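Local coordinates for putative antidote protein of plasmid maintenance system (Nostoc punctiforme, PDB 3CEC), which probably acts as the antitoxin of a plasmid-maintenance toxin-antitoxin system, probably binding DNA through a helix-turn-helix domain, at residues Glu21-Ala24 and Asp25-Asp29; Arg56-Val60 and Asp61-Arg65; Asn36-Ile40 and Leu41-Asn45. All blocks are in the same frame, centred on the assembly; numbering follows the deposited sequence.

Interaction 1 of 3, residues Glu21-Ala24 and Asp25-Asp29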
ATOM      1  N   GLU A  21       2.091   2.183   4.857  1.00 10.97           N
ATOM      2  CA  GLU A  21       2.357   2.370   6.276  1.00 12.89           C
ATOM      3  C   GLU A  21       3.527   1.496   6.704  1.00  9.30           C
ATOM      4  O   GLU A  21       4.392   1.922   7.529  1.00 11.24           O
ATOM      5  CB  GLU A  21       1.124   2.061   7.130  1.00 14.48           C
ATOM      6  CG  GLU A  21      -0.010   3.041   6.871  1.00 19.31           C
ATOM      7  CD  GLU A  21      -1.299   2.694   7.631  1.00 26.61           C
ATOM      8  OE1 GLU A  21      -1.924   1.635   7.382  1.00 21.64           O
ATOM      9  OE2 GLU A  21      -1.682   3.521   8.474  1.00 44.40           O
ATOM     10  N   VAL A  22       3.592   0.325   6.102  1.00  9.66           N
ATOM     11  CA  VAL A  22       4.684  -0.603   6.417  1.00  7.08           C
ATOM     12  C   VAL A  22       5.983  -0.052   5.870  1.00  7.95           C
ATOM     13  O   VAL A  22       7.031  -0.035   6.564  1.00  8.71           O
ATOM     14  CB  VAL A  22       4.452  -2.015   5.878  1.00  8.31           C
ATOM     15  CG1 VAL A  22       5.639  -2.947   6.229  1.00 11.36           C
ATOM     16  CG2 VAL A  22       3.096  -2.566   6.484  1.00 11.26           C
ATOM     17  N   ILE A  23       5.924   0.454   4.648  1.00  8.57           N
ATOM     18  CA  ILE A  23       7.097   1.074   4.032  1.00  7.05           C
ATOM     19  C   ILE A  23       7.601   2.252   4.889  1.00  6.36           C
ATOM     20  O   ILE A  23       8.779   2.347   5.153  1.00  8.96           O
ATOM     21  CB  ILE A  23       6.841   1.488   2.545  1.00  9.04           C
ATOM     22  CG1 ILE A  23       6.686   0.221   1.707  1.00 11.85           C
ATOM     23  CG2 ILE A  23       7.957   2.385   2.024  1.00 11.98           C
ATOM     24  CD1 ILE A  23       6.073   0.494   0.393  1.00 14.67           C
ATOM     25  N   ALA A  24       6.700   3.133   5.270  1.00 10.23           N
ATOM     26  CA  ALA A  24       7.092   4.342   6.049  1.00 10.45           C
ATOM     27  C   ALA A  24       7.830   3.923   7.327  1.00 12.77           C
ATOM     28  O   ALA A  24       8.838   4.538   7.749  1.00 12.89           O
ATOM     29  CB  ALA A  24       5.858   5.160   6.398  1.00 11.26           C
ATOM     30  N   ASP A  25       7.301   2.877   7.946  1.00  7.37           N
ATOM     31  CA  ASP A  25       7.871   2.365   9.206  1.00  7.99           C
ATOM     32  C   ASP A  25       9.282   1.810   8.959  1.00  9.79           C
ATOM     33  O   ASP A  25      10.175   1.991   9.778  1.00  9.36           O
ATOM     34  CB  ASP A  25       6.983   1.321   9.806  1.00 10.24           C
ATOM     35  CG  ASP A  25       7.437   0.912  11.199  1.00 15.93           C
ATOM     36  OD1 ASP A  25       7.416   1.774  12.121  1.00 19.31           O
ATOM     37  OD2 ASP A  25       7.811  -0.253  11.294  1.00 16.90           O
ATOM     38  N   ILE A  26       9.440   1.058   7.860  1.00  8.37           N
ATOM     39  CA  ILE A  26      10.760   0.519   7.483  1.00  7.92           C
ATOM     40  C   ILE A  26      11.747   1.680   7.304  1.00  7.62           C
ATOM     41  O   ILE A  26      12.881   1.623   7.773  1.00  9.03           O
ATOM     42  CB  ILE A  26      10.647  -0.346   6.204  1.00  9.67           C
ATOM     43  CG1 ILE A  26       9.876  -1.646   6.534  1.00  9.41           C
ATOM     44  CG2 ILE A  26      12.020  -0.628   5.612  1.00 11.71           C
ATOM     45  CD1 ILE A  26       9.448  -2.456   5.245  1.00 13.08           C
ATOM     46  N   LEU A  27      11.325   2.703   6.579  1.00  9.57           N
ATOM     47  CA  LEU A  27      12.253   3.785   6.227  1.00 11.09           C
ATOM     48  C   LEU A  27      12.638   4.480   7.541  1.00  9.82           C
ATOM     49  O   LEU A  27      13.777   4.928   7.721  1.00 12.01           O
ATOM     50  CB  LEU A  27      11.588   4.743   5.233  1.00 12.41           C
ATOM     51  CG  LEU A  27      11.285   4.124   3.859  1.00 15.00           C
ATOM     52  CD1 LEU A  27      10.985   5.193   2.775  1.00 16.83           C
ATOM     53  CD2 LEU A  27      12.407   3.195   3.376  1.00 14.45           C
ATOM     54  N   ASP A  28      11.686   4.550   8.446  0.50  8.94           N
ATOM     55  CA  ASP A  28      11.916   5.226   9.747  0.50  9.08           C
ATOM     56  C   ASP A  28      12.945   4.438  10.567  0.50  9.82           C
ATOM     57  O   ASP A  28      13.877   4.980  11.173  0.50 10.97           O
ATOM     58  CB  ASP A  28      10.613   5.377  10.493  0.50  8.45           C
ATOM     59  CG  ASP A  28      10.748   6.193  11.763  0.50 16.80           C
ATOM     60  OD1 ASP A  28      11.701   7.012  11.837  0.50 15.02           O
ATOM     61  OD2 ASP A  28       9.879   6.010  12.659  0.50 16.01           O
ATOM     62  N   ASP A  29      12.785   3.124  10.576  1.00  8.46           N
ATOM     63  CA  ASP A  29      13.717   2.314  11.294  1.00  8.80           C
ATOM     64  C   ASP A  29      15.125   2.400  10.668  1.00  8.82           C
ATOM     65  O   ASP A  29      16.132   2.318  11.385  1.00 12.05           O
ATOM     66  CB  ASP A  29      13.294   0.816  11.336  1.00  9.27           C
ATOM     67  CG  ASP A  29      12.185   0.521  12.311  1.00 11.80           C
ATOM     68  OD1 ASP A  29      11.684   1.428  13.002  1.00 14.02           O
ATOM     69  OD2 ASP A  29      11.774  -0.663  12.368  1.00 13.80           O
TER
HETATM   70  O   HOH W   1       7.063  -1.899   9.091  1.00 34.39           O

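Interaction 2 of 3, residues Arg56-Val60 and Asp61-Arg65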
ATOM      1  N   ARG A  56      -1.644   5.508  -4.048  1.00 14.10           N
ATOM      2  CA  ARG A  56      -1.290   4.638  -5.127  1.00 15.52           C
ATOM      3  C   ARG A  56      -1.192   3.221  -4.575  1.00 14.65           C
ATOM      4  O   ARG A  56      -0.629   2.989  -3.510  1.00 16.46           O
ATOM      5  CB  ARG A  56       0.073   5.076  -5.713  1.00 15.94           C
ATOM      6  CG  ARG A  56       0.647   4.195  -6.760  1.00 20.71           C
ATOM      7  CD  ARG A  56       1.953   4.754  -7.303  1.00 21.19           C
ATOM      8  NE  ARG A  56       1.746   6.028  -7.988  1.00 23.78           N
ATOM      9  CZ  ARG A  56       1.179   6.148  -9.193  1.00 32.64           C
ATOM     10  NH1 ARG A  56       0.768   5.072  -9.859  1.00 30.29           N
ATOM     11  NH2 ARG A  56       1.018   7.350  -9.740  1.00 34.98           N
ATOM     12  N   SER A  57      -1.740   2.289  -5.326  1.00 12.46           N
ATOM     13  CA  SER A  57      -1.642   0.877  -4.960  1.00 10.57           C
ATOM     14  C   SER A  57      -0.308   0.287  -5.357  1.00 11.44           C
ATOM     15  O   SER A  57       0.300   0.683  -6.376  1.00 14.29           O
ATOM     16  CB  SER A  57      -2.725   0.052  -5.660  1.00 16.39           C
ATOM     17  OG  SER A  57      -3.974   0.496  -5.211  1.00 21.84           O
ATOM     18  N   ILE A  58       0.066  -0.746  -4.617  1.00 10.46           N
ATOM     19  CA  ILE A  58       1.203  -1.608  -5.020  1.00 12.16           C
ATOM     20  C   ILE A  58       0.839  -2.345  -6.307  1.00 12.85           C
ATOM     21  O   ILE A  58      -0.148  -3.087  -6.350  1.00 15.53           O
ATOM     22  CB  ILE A  58       1.465  -2.731  -3.931  1.00 12.39           C
ATOM     23  CG1 ILE A  58       1.856  -2.138  -2.563  1.00 18.59           C
ATOM     24  CG2 ILE A  58       2.495  -3.751  -4.418  1.00 15.27           C
ATOM     25  CD1 ILE A  58       3.075  -1.425  -2.576  1.00 15.69           C
ATOM     26  N   THR A  59       1.651  -2.167  -7.337  1.00  8.72           N
ATOM     27  CA  THR A  59       1.529  -2.969  -8.521  1.00  7.36           C
ATOM     28  C   THR A  59       2.425  -4.232  -8.405  1.00  6.66           C
ATOM     29  O   THR A  59       3.268  -4.342  -7.519  1.00  5.92           O
ATOM     30  CB  THR A  59       2.051  -2.179  -9.736  1.00  6.85           C
ATOM     31  OG1 THR A  59       3.400  -1.812  -9.474  1.00  7.83           O
ATOM     32  CG2 THR A  59       1.165  -0.932 -10.031  1.00 11.97           C
ATOM     33  N   VAL A  60       2.265  -5.197  -9.322  1.00  7.86           N
ATOM     34  CA  VAL A  60       3.140  -6.357  -9.298  1.00  6.87           C
ATOM     35  C   VAL A  60       4.577  -5.909  -9.440  1.00  8.09           C
ATOM     36  O   VAL A  60       5.473  -6.338  -8.720  1.00  7.15           O
ATOM     37  CB  VAL A  60       2.798  -7.409 -10.367  1.00  8.26           C
ATOM     38  CG1 VAL A  60       3.791  -8.578 -10.363  1.00 11.31           C
ATOM     39  CG2 VAL A  60       1.295  -7.846 -10.154  1.00 10.13           C
ATOM     40  N   ASP A  61       4.808  -4.967 -10.356  1.00  7.19           N
ATOM     41  CA  ASP A  61       6.172  -4.406 -10.545  1.00  8.27           C
ATOM     42  C   ASP A  61       6.768  -3.850  -9.218  1.00  6.82           C
ATOM     43  O   ASP A  61       7.920  -4.132  -8.833  1.00  7.05           O
ATOM     44  CB  ASP A  61       6.174  -3.315 -11.670  1.00  8.92           C
ATOM     45  CG  ASP A  61       7.484  -2.545 -11.722  1.00  7.13           C
ATOM     46  OD1 ASP A  61       7.606  -1.551 -11.005  1.00 10.12           O
ATOM     47  OD2 ASP A  61       8.355  -2.971 -12.539  1.00 10.42           O
ATOM     48  N   ILE A  62       5.978  -3.043  -8.499  1.00  8.20           N
ATOM     49  CA  ILE A  62       6.445  -2.477  -7.219  1.00  7.28           C
ATOM     50  C   ILE A  62       6.666  -3.553  -6.182  1.00  6.41           C
ATOM     51  O   ILE A  62       7.701  -3.542  -5.468  1.00  7.34           O
ATOM     52  CB  ILE A  62       5.510  -1.395  -6.683  1.00 10.78           C
ATOM     53  CG1 ILE A  62       5.581  -0.173  -7.603  1.00 10.10           C
ATOM     54  CG2 ILE A  62       5.875  -1.058  -5.224  1.00  8.19           C
ATOM     55  CD1 ILE A  62       4.399   0.843  -7.335  1.00 12.48           C
ATOM     56  N   ALA A  63       5.782  -4.540  -6.156  1.00  3.84           N
ATOM     57  CA  ALA A  63       5.936  -5.705  -5.222  1.00  6.37           C
ATOM     58  C   ALA A  63       7.210  -6.486  -5.510  1.00  6.84           C
ATOM     59  O   ALA A  63       7.948  -6.820  -4.584  1.00  6.50           O
ATOM     60  CB  ALA A  63       4.720  -6.604  -5.250  1.00  7.34           C
ATOM     61  N   ILE A  64       7.529  -6.676  -6.782  1.00  5.40           N
ATOM     62  CA  ILE A  64       8.768  -7.355  -7.166  1.00  6.87           C
ATOM     63  C   ILE A  64       9.981  -6.606  -6.714  1.00  5.35           C
ATOM     64  O   ILE A  64      10.933  -7.112  -6.149  1.00  7.06           O
ATOM     65  CB  ILE A  64       8.805  -7.674  -8.668  1.00  6.72           C
ATOM     66  CG1 ILE A  64       7.769  -8.704  -9.019  1.00  9.13           C
ATOM     67  CG2 ILE A  64      10.280  -8.054  -9.076  1.00  9.29           C
ATOM     68  CD1 ILE A  64       8.226 -10.118  -8.685  1.00 13.20           C
ATOM     69  N   ARG A  65       9.945  -5.282  -6.897  1.00  5.33           N
ATOM     70  CA  ARG A  65      11.080  -4.455  -6.492  1.00  5.67           C
ATOM     71  C   ARG A  65      11.278  -4.452  -4.963  1.00  5.52           C
ATOM     72  O   ARG A  65      12.386  -4.596  -4.486  1.00  8.80           O
ATOM     73  CB  ARG A  65      10.914  -3.036  -7.012  1.00  6.69           C
ATOM     74  CG  ARG A  65      10.887  -2.896  -8.548  1.00  7.34           C
ATOM     75  CD  ARG A  65      10.537  -1.445  -8.979  1.00  8.56           C
ATOM     76  NE  ARG A  65      10.238  -1.401 -10.407  1.00  8.32           N
ATOM     77  CZ  ARG A  65      11.164  -1.254 -11.328  1.00  5.60           C
ATOM     78  NH1 ARG A  65      12.436  -1.008 -10.995  1.00  6.98           N
ATOM     79  NH2 ARG A  65      10.807  -1.311 -12.597  1.00  6.60           N
TER

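Interaction 3 of 3, residues Asn36-Ile40 and Leu41-Asn45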
ATOM      1  N   ASN A  36      15.848   8.098  -1.251  1.00 11.70           N
ATOM      2  CA  ASN A  36      16.908   7.106  -1.107  1.00 14.19           C
ATOM      3  C   ASN A  36      16.305   5.741  -1.454  1.00 11.44           C
ATOM      4  O   ASN A  36      16.871   4.922  -2.184  1.00 13.07           O
ATOM      5  CB  ASN A  36      17.411   6.959   0.337  1.00 13.83           C
ATOM      6  CG  ASN A  36      18.007   8.233   0.946  1.00 25.04           C
ATOM      7  OD1 ASN A  36      17.948   8.444   2.200  1.00 20.69           O
ATOM      8  ND2 ASN A  36      18.645   9.033   0.099  1.00 20.87           N
ATOM      9  N   PHE A  37      15.092   5.512  -0.975  1.00 10.23           N
ATOM     10  CA  PHE A  37      14.499   4.181  -1.153  1.00 10.82           C
ATOM     11  C   PHE A  37      14.044   4.031  -2.599  1.00 10.49           C
ATOM     12  O   PHE A  37      14.193   2.955  -3.213  1.00 10.97           O
ATOM     13  CB  PHE A  37      13.306   4.009  -0.227  1.00  9.82           C
ATOM     14  CG  PHE A  37      12.799   2.595  -0.149  1.00  8.68           C
ATOM     15  CD1 PHE A  37      13.651   1.557   0.167  1.00 11.72           C
ATOM     16  CD2 PHE A  37      11.433   2.344  -0.219  1.00  7.44           C
ATOM     17  CE1 PHE A  37      13.165   0.259   0.249  1.00 12.19           C
ATOM     18  CE2 PHE A  37      10.963   1.056  -0.091  1.00 12.48           C
ATOM     19  CZ  PHE A  37      11.786   0.043   0.145  1.00 11.99           C
ATOM     20  N   ALA A  38      13.536   5.132  -3.155  1.00 10.10           N
ATOM     21  CA  ALA A  38      13.094   5.109  -4.585  1.00 10.99           C
ATOM     22  C   ALA A  38      14.277   4.804  -5.497  1.00  9.76           C
ATOM     23  O   ALA A  38      14.183   4.034  -6.460  1.00  9.85           O
ATOM     24  CB  ALA A  38      12.417   6.455  -4.989  1.00 11.96           C
ATOM     25  N   GLU A  39      15.427   5.328  -5.115  1.00 10.83           N
ATOM     26  CA  GLU A  39      16.646   5.119  -5.889  1.00 11.88           C
ATOM     27  C   GLU A  39      17.009   3.624  -5.875  1.00 11.98           C
ATOM     28  O   GLU A  39      17.377   3.014  -6.893  1.00 13.28           O
ATOM     29  CB  GLU A  39      17.750   5.962  -5.331  1.00 13.35           C
ATOM     30  CG  GLU A  39      19.019   5.871  -6.071  1.00 21.24           C
ATOM     31  CD  GLU A  39      19.919   7.036  -5.716  1.00 40.78           C
ATOM     32  OE1 GLU A  39      20.307   7.132  -4.527  1.00 42.02           O
ATOM     33  OE2 GLU A  39      20.218   7.854  -6.619  1.00 58.76           O
ATOM     34  N   ILE A  40      16.904   3.017  -4.709  1.00  8.37           N
ATOM     35  CA  ILE A  40      17.180   1.584  -4.553  1.00 11.83           C
ATOM     36  C   ILE A  40      16.252   0.758  -5.413  1.00 12.48           C
ATOM     37  O   ILE A  40      16.689  -0.191  -6.105  1.00 13.92           O
ATOM     38  CB  ILE A  40      17.082   1.192  -3.070  1.00 13.79           C
ATOM     39  CG1 ILE A  40      18.300   1.760  -2.355  1.00 14.12           C
ATOM     40  CG2 ILE A  40      17.056  -0.300  -2.875  1.00 14.38           C
ATOM     41  CD1 ILE A  40      18.099   1.802  -0.811  1.00 17.63           C
ATOM     42  N   LEU A  41      14.972   1.099  -5.372  1.00  8.71           N
ATOM     43  CA  LEU A  41      13.967   0.293  -6.075  1.00  8.36           C
ATOM     44  C   LEU A  41      13.959   0.524  -7.555  1.00  9.40           C
ATOM     45  O   LEU A  41      13.449  -0.326  -8.276  1.00  9.01           O
ATOM     46  CB  LEU A  41      12.564   0.626  -5.568  1.00 10.02           C
ATOM     47  CG  LEU A  41      12.311   0.308  -4.102  1.00 10.85           C
ATOM     48  CD1 LEU A  41      10.890   0.802  -3.777  1.00 19.95           C
ATOM     49  CD2 LEU A  41      12.443  -1.161  -3.777  1.00 11.91           C
ATOM     50  N   GLY A  42      14.445   1.679  -8.013  1.00  8.34           N
ATOM     51  CA  GLY A  42      14.420   2.060  -9.428  1.00  9.17           C
ATOM     52  C   GLY A  42      13.048   2.556  -9.843  1.00  9.44           C
ATOM     53  O   GLY A  42      12.575   2.264 -10.936  1.00  8.73           O
ATOM     54  N   VAL A  43      12.401   3.292  -8.933  1.00  9.30           N
ATOM     55  CA  VAL A  43      11.169   4.029  -9.273  1.00  6.57           C
ATOM     56  C   VAL A  43      11.343   5.473  -8.795  1.00  8.70           C
ATOM     57  O   VAL A  43      12.311   5.791  -8.145  1.00  8.84           O
ATOM     58  CB  VAL A  43       9.910   3.443  -8.634  1.00  8.77           C
ATOM     59  CG1 VAL A  43       9.725   1.969  -9.139  1.00 10.84           C
ATOM     60  CG2 VAL A  43       9.876   3.541  -7.122  1.00  9.50           C
ATOM     61  N   SER A  44      10.411   6.320  -9.118  1.00  7.48           N
ATOM     62  CA  SER A  44      10.549   7.720  -8.730  1.00  8.24           C
ATOM     63  C   SER A  44      10.215   7.914  -7.256  1.00  9.97           C
ATOM     64  O   SER A  44       9.445   7.147  -6.645  1.00 10.44           O
ATOM     65  CB  SER A  44       9.629   8.580  -9.561  1.00 10.28           C
ATOM     66  OG  SER A  44       8.250   8.448  -9.237  1.00 11.03           O
ATOM     67  N   ASN A  45      10.693   9.029  -6.718  1.00 11.05           N
ATOM     68  CA  ASN A  45      10.376   9.417  -5.349  1.00  9.43           C
ATOM     69  C   ASN A  45       8.878   9.600  -5.219  1.00  9.91           C
ATOM     70  O   ASN A  45       8.283   9.151  -4.274  1.00 12.66           O
ATOM     71  CB  ASN A  45      11.102  10.716  -5.027  1.00 11.37           C
ATOM     72  CG  ASN A  45      10.942  11.135  -3.611  1.00 18.98           C
ATOM     73  OD1 ASN A  45      10.753  10.323  -2.731  1.00 18.44           O
ATOM     74  ND2 ASN A  45      10.970  12.440  -3.388  1.00 31.46           N
TER

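Interaction 1 of 3, residues Glu21-Ala24 and Asp25-Asp29
V22 and I26 meet one turn apart along helix 19-30. I26 holds CG1 beside its own backbone N (chi1 -70°). With the chain beyond it extended, CD1 reaches back toward the previous turn. There it meets V22 CG1 at 4.0 Å. That branch of V22 lies anti to the backbone N (chi1 180°), leaning toward the following turn. The two side chains cross at a slant. I26 CG1 also lies against V22 O, at 3.3 Å.

I23 and L27 form a second pair. They lie side by side and point the same way. I23 CG2 sits 4.2 Å from L27 CG.

Four helical bonds carry the backbone: D25 N to E21 O, I26 N to V22 O, L27 N to I23 O and D28 N to A24 O. V22 O is shared. Besides I26 N, it hydrogen-bonds a water at 3.1 Å. The same water bonds D25 OD2 at 2.8 Å, linking this carboxylate to the backbone on the exposed side.

The apolar side faces the other helices. V22, I23 and I26 touch W77 of helix 74-101. I23 and L27 pack on F37 of helix 34-41. I23 and A24 reach I52 of helix 45-52.

Interaction 2 of 3, residues Arg56-Val60 and Asp61-Arg65
An N-terminal helix cap with a hydrophobic staple starts helix 60-70, where T59 and I62 meet in the first turn. T59 is the N-cap. Its OG1 lies between its own backbone N and carbonyl carbon (chi1 58°), which turns the oxygen into the first turn. There it accepts from I62 N at 3.0 Å, with a fairly straight N-H...O angle of 163°. This gives an N-H of the first turn a side-chain acceptor. The regular helical bonds begin at once, A63 N to T59 O and I64 N to V60 O.

The staple pairs I58, just before the cap, with A63: I58 CG2 lies 3.7 Å from A63 CB. Beside it, I58 CD1 meets I62 CG2 at 3.9 Å. I62 CG1 lies 3.3 Å from T59 OG1, so I62 shields the capping oxygen on one side. An alanine in place of I62 lacks CG1, CG2 and CD1, which would probably leave I58 CD1 without its apolar mate and open a gap beside T59 and T47.

Helix 74-101 backs this start: I58 N bonds Q81 OE1, and A63 touches P74 and L78.

D61 lies on the outer side of the first turn, where its negative charge probably suits the helix dipole. R65, one turn on, grips it side-on with two nitrogens. R65 NE forms a salt bridge with D61 OD1 at 2.7 Å, nearly in the guanidinium plane, and R65 NH2 bonds the syn lone pair of D61 OD2 at 3.0 Å.

Interaction 3 of 3, residues Asn36-Ile40 and Leu41-Asn45
L41 and F37 pack at the end of the first helix of the helix-turn-helix motif, where the chain turns toward helix 45-52. This side is tight. L41 CD1 lies over one face of the F37 ring in a CH-pi contact, 4.1 Å from the centroid and 27° off the normal. F37 holds its ring anti to the backbone N (chi1 -169°), which carries it toward L41 on the next turn. CE2 is the nearest ring atom, 3.7 Å from L41 CD1.

A38 is also tightly set against the turn. Its CB is 3.2 Å from V43 O and 3.5 Å from S44 O.

The helix ends in a Schellman motif. G42 takes a positive phi (79°), a backbone shape that glycine adopts most easily. V43 N reaches back to A38 O at 3.1 Å, while the G42 N bond to E39 O is weak. A38 O therefore accepts two bonds, the other from G42 N. A38 CB and V43 CG2 make the loose apolar touch that goes with the motif.

The other side is looser. E39, G42 and S44 are exposed, and I40 is largely so, though it touches A69 of helix 60-70. The CB of E39 is directed away from the turn. S44 is the N-cap of helix 45-52, probably the DNA-recognition helix, and its OG accepts from T47 N. N45 OD1 hydrogen-bonds T34 OG1 at the start of helix 34-41.

In the fold
The three contacts follow one another along the chain as 1, 3, 2. None nests in or crosses another. Interaction 1 lies within helix 19-30 and closes no loop. Interaction 3 closes the turn between helices 34-41 and 45-52. Interaction 2 ends the loop after helix 45-52 and starts helix 60-70. Interactions 1 and 3 touch through apolar side chains, with L27 CD2 3.6 Å from F37 CG. Interactions 3 and 2 meet at R65, whose NH1 probably bonds L41 O at 3.0 Å. Interactions 1 and 2 do not touch, their nearest atoms being about 5 Å apart. Interaction 3 thus bridges helix 19-30 and helix 60-70, and helix 74-101 packs against interactions 1 and 2.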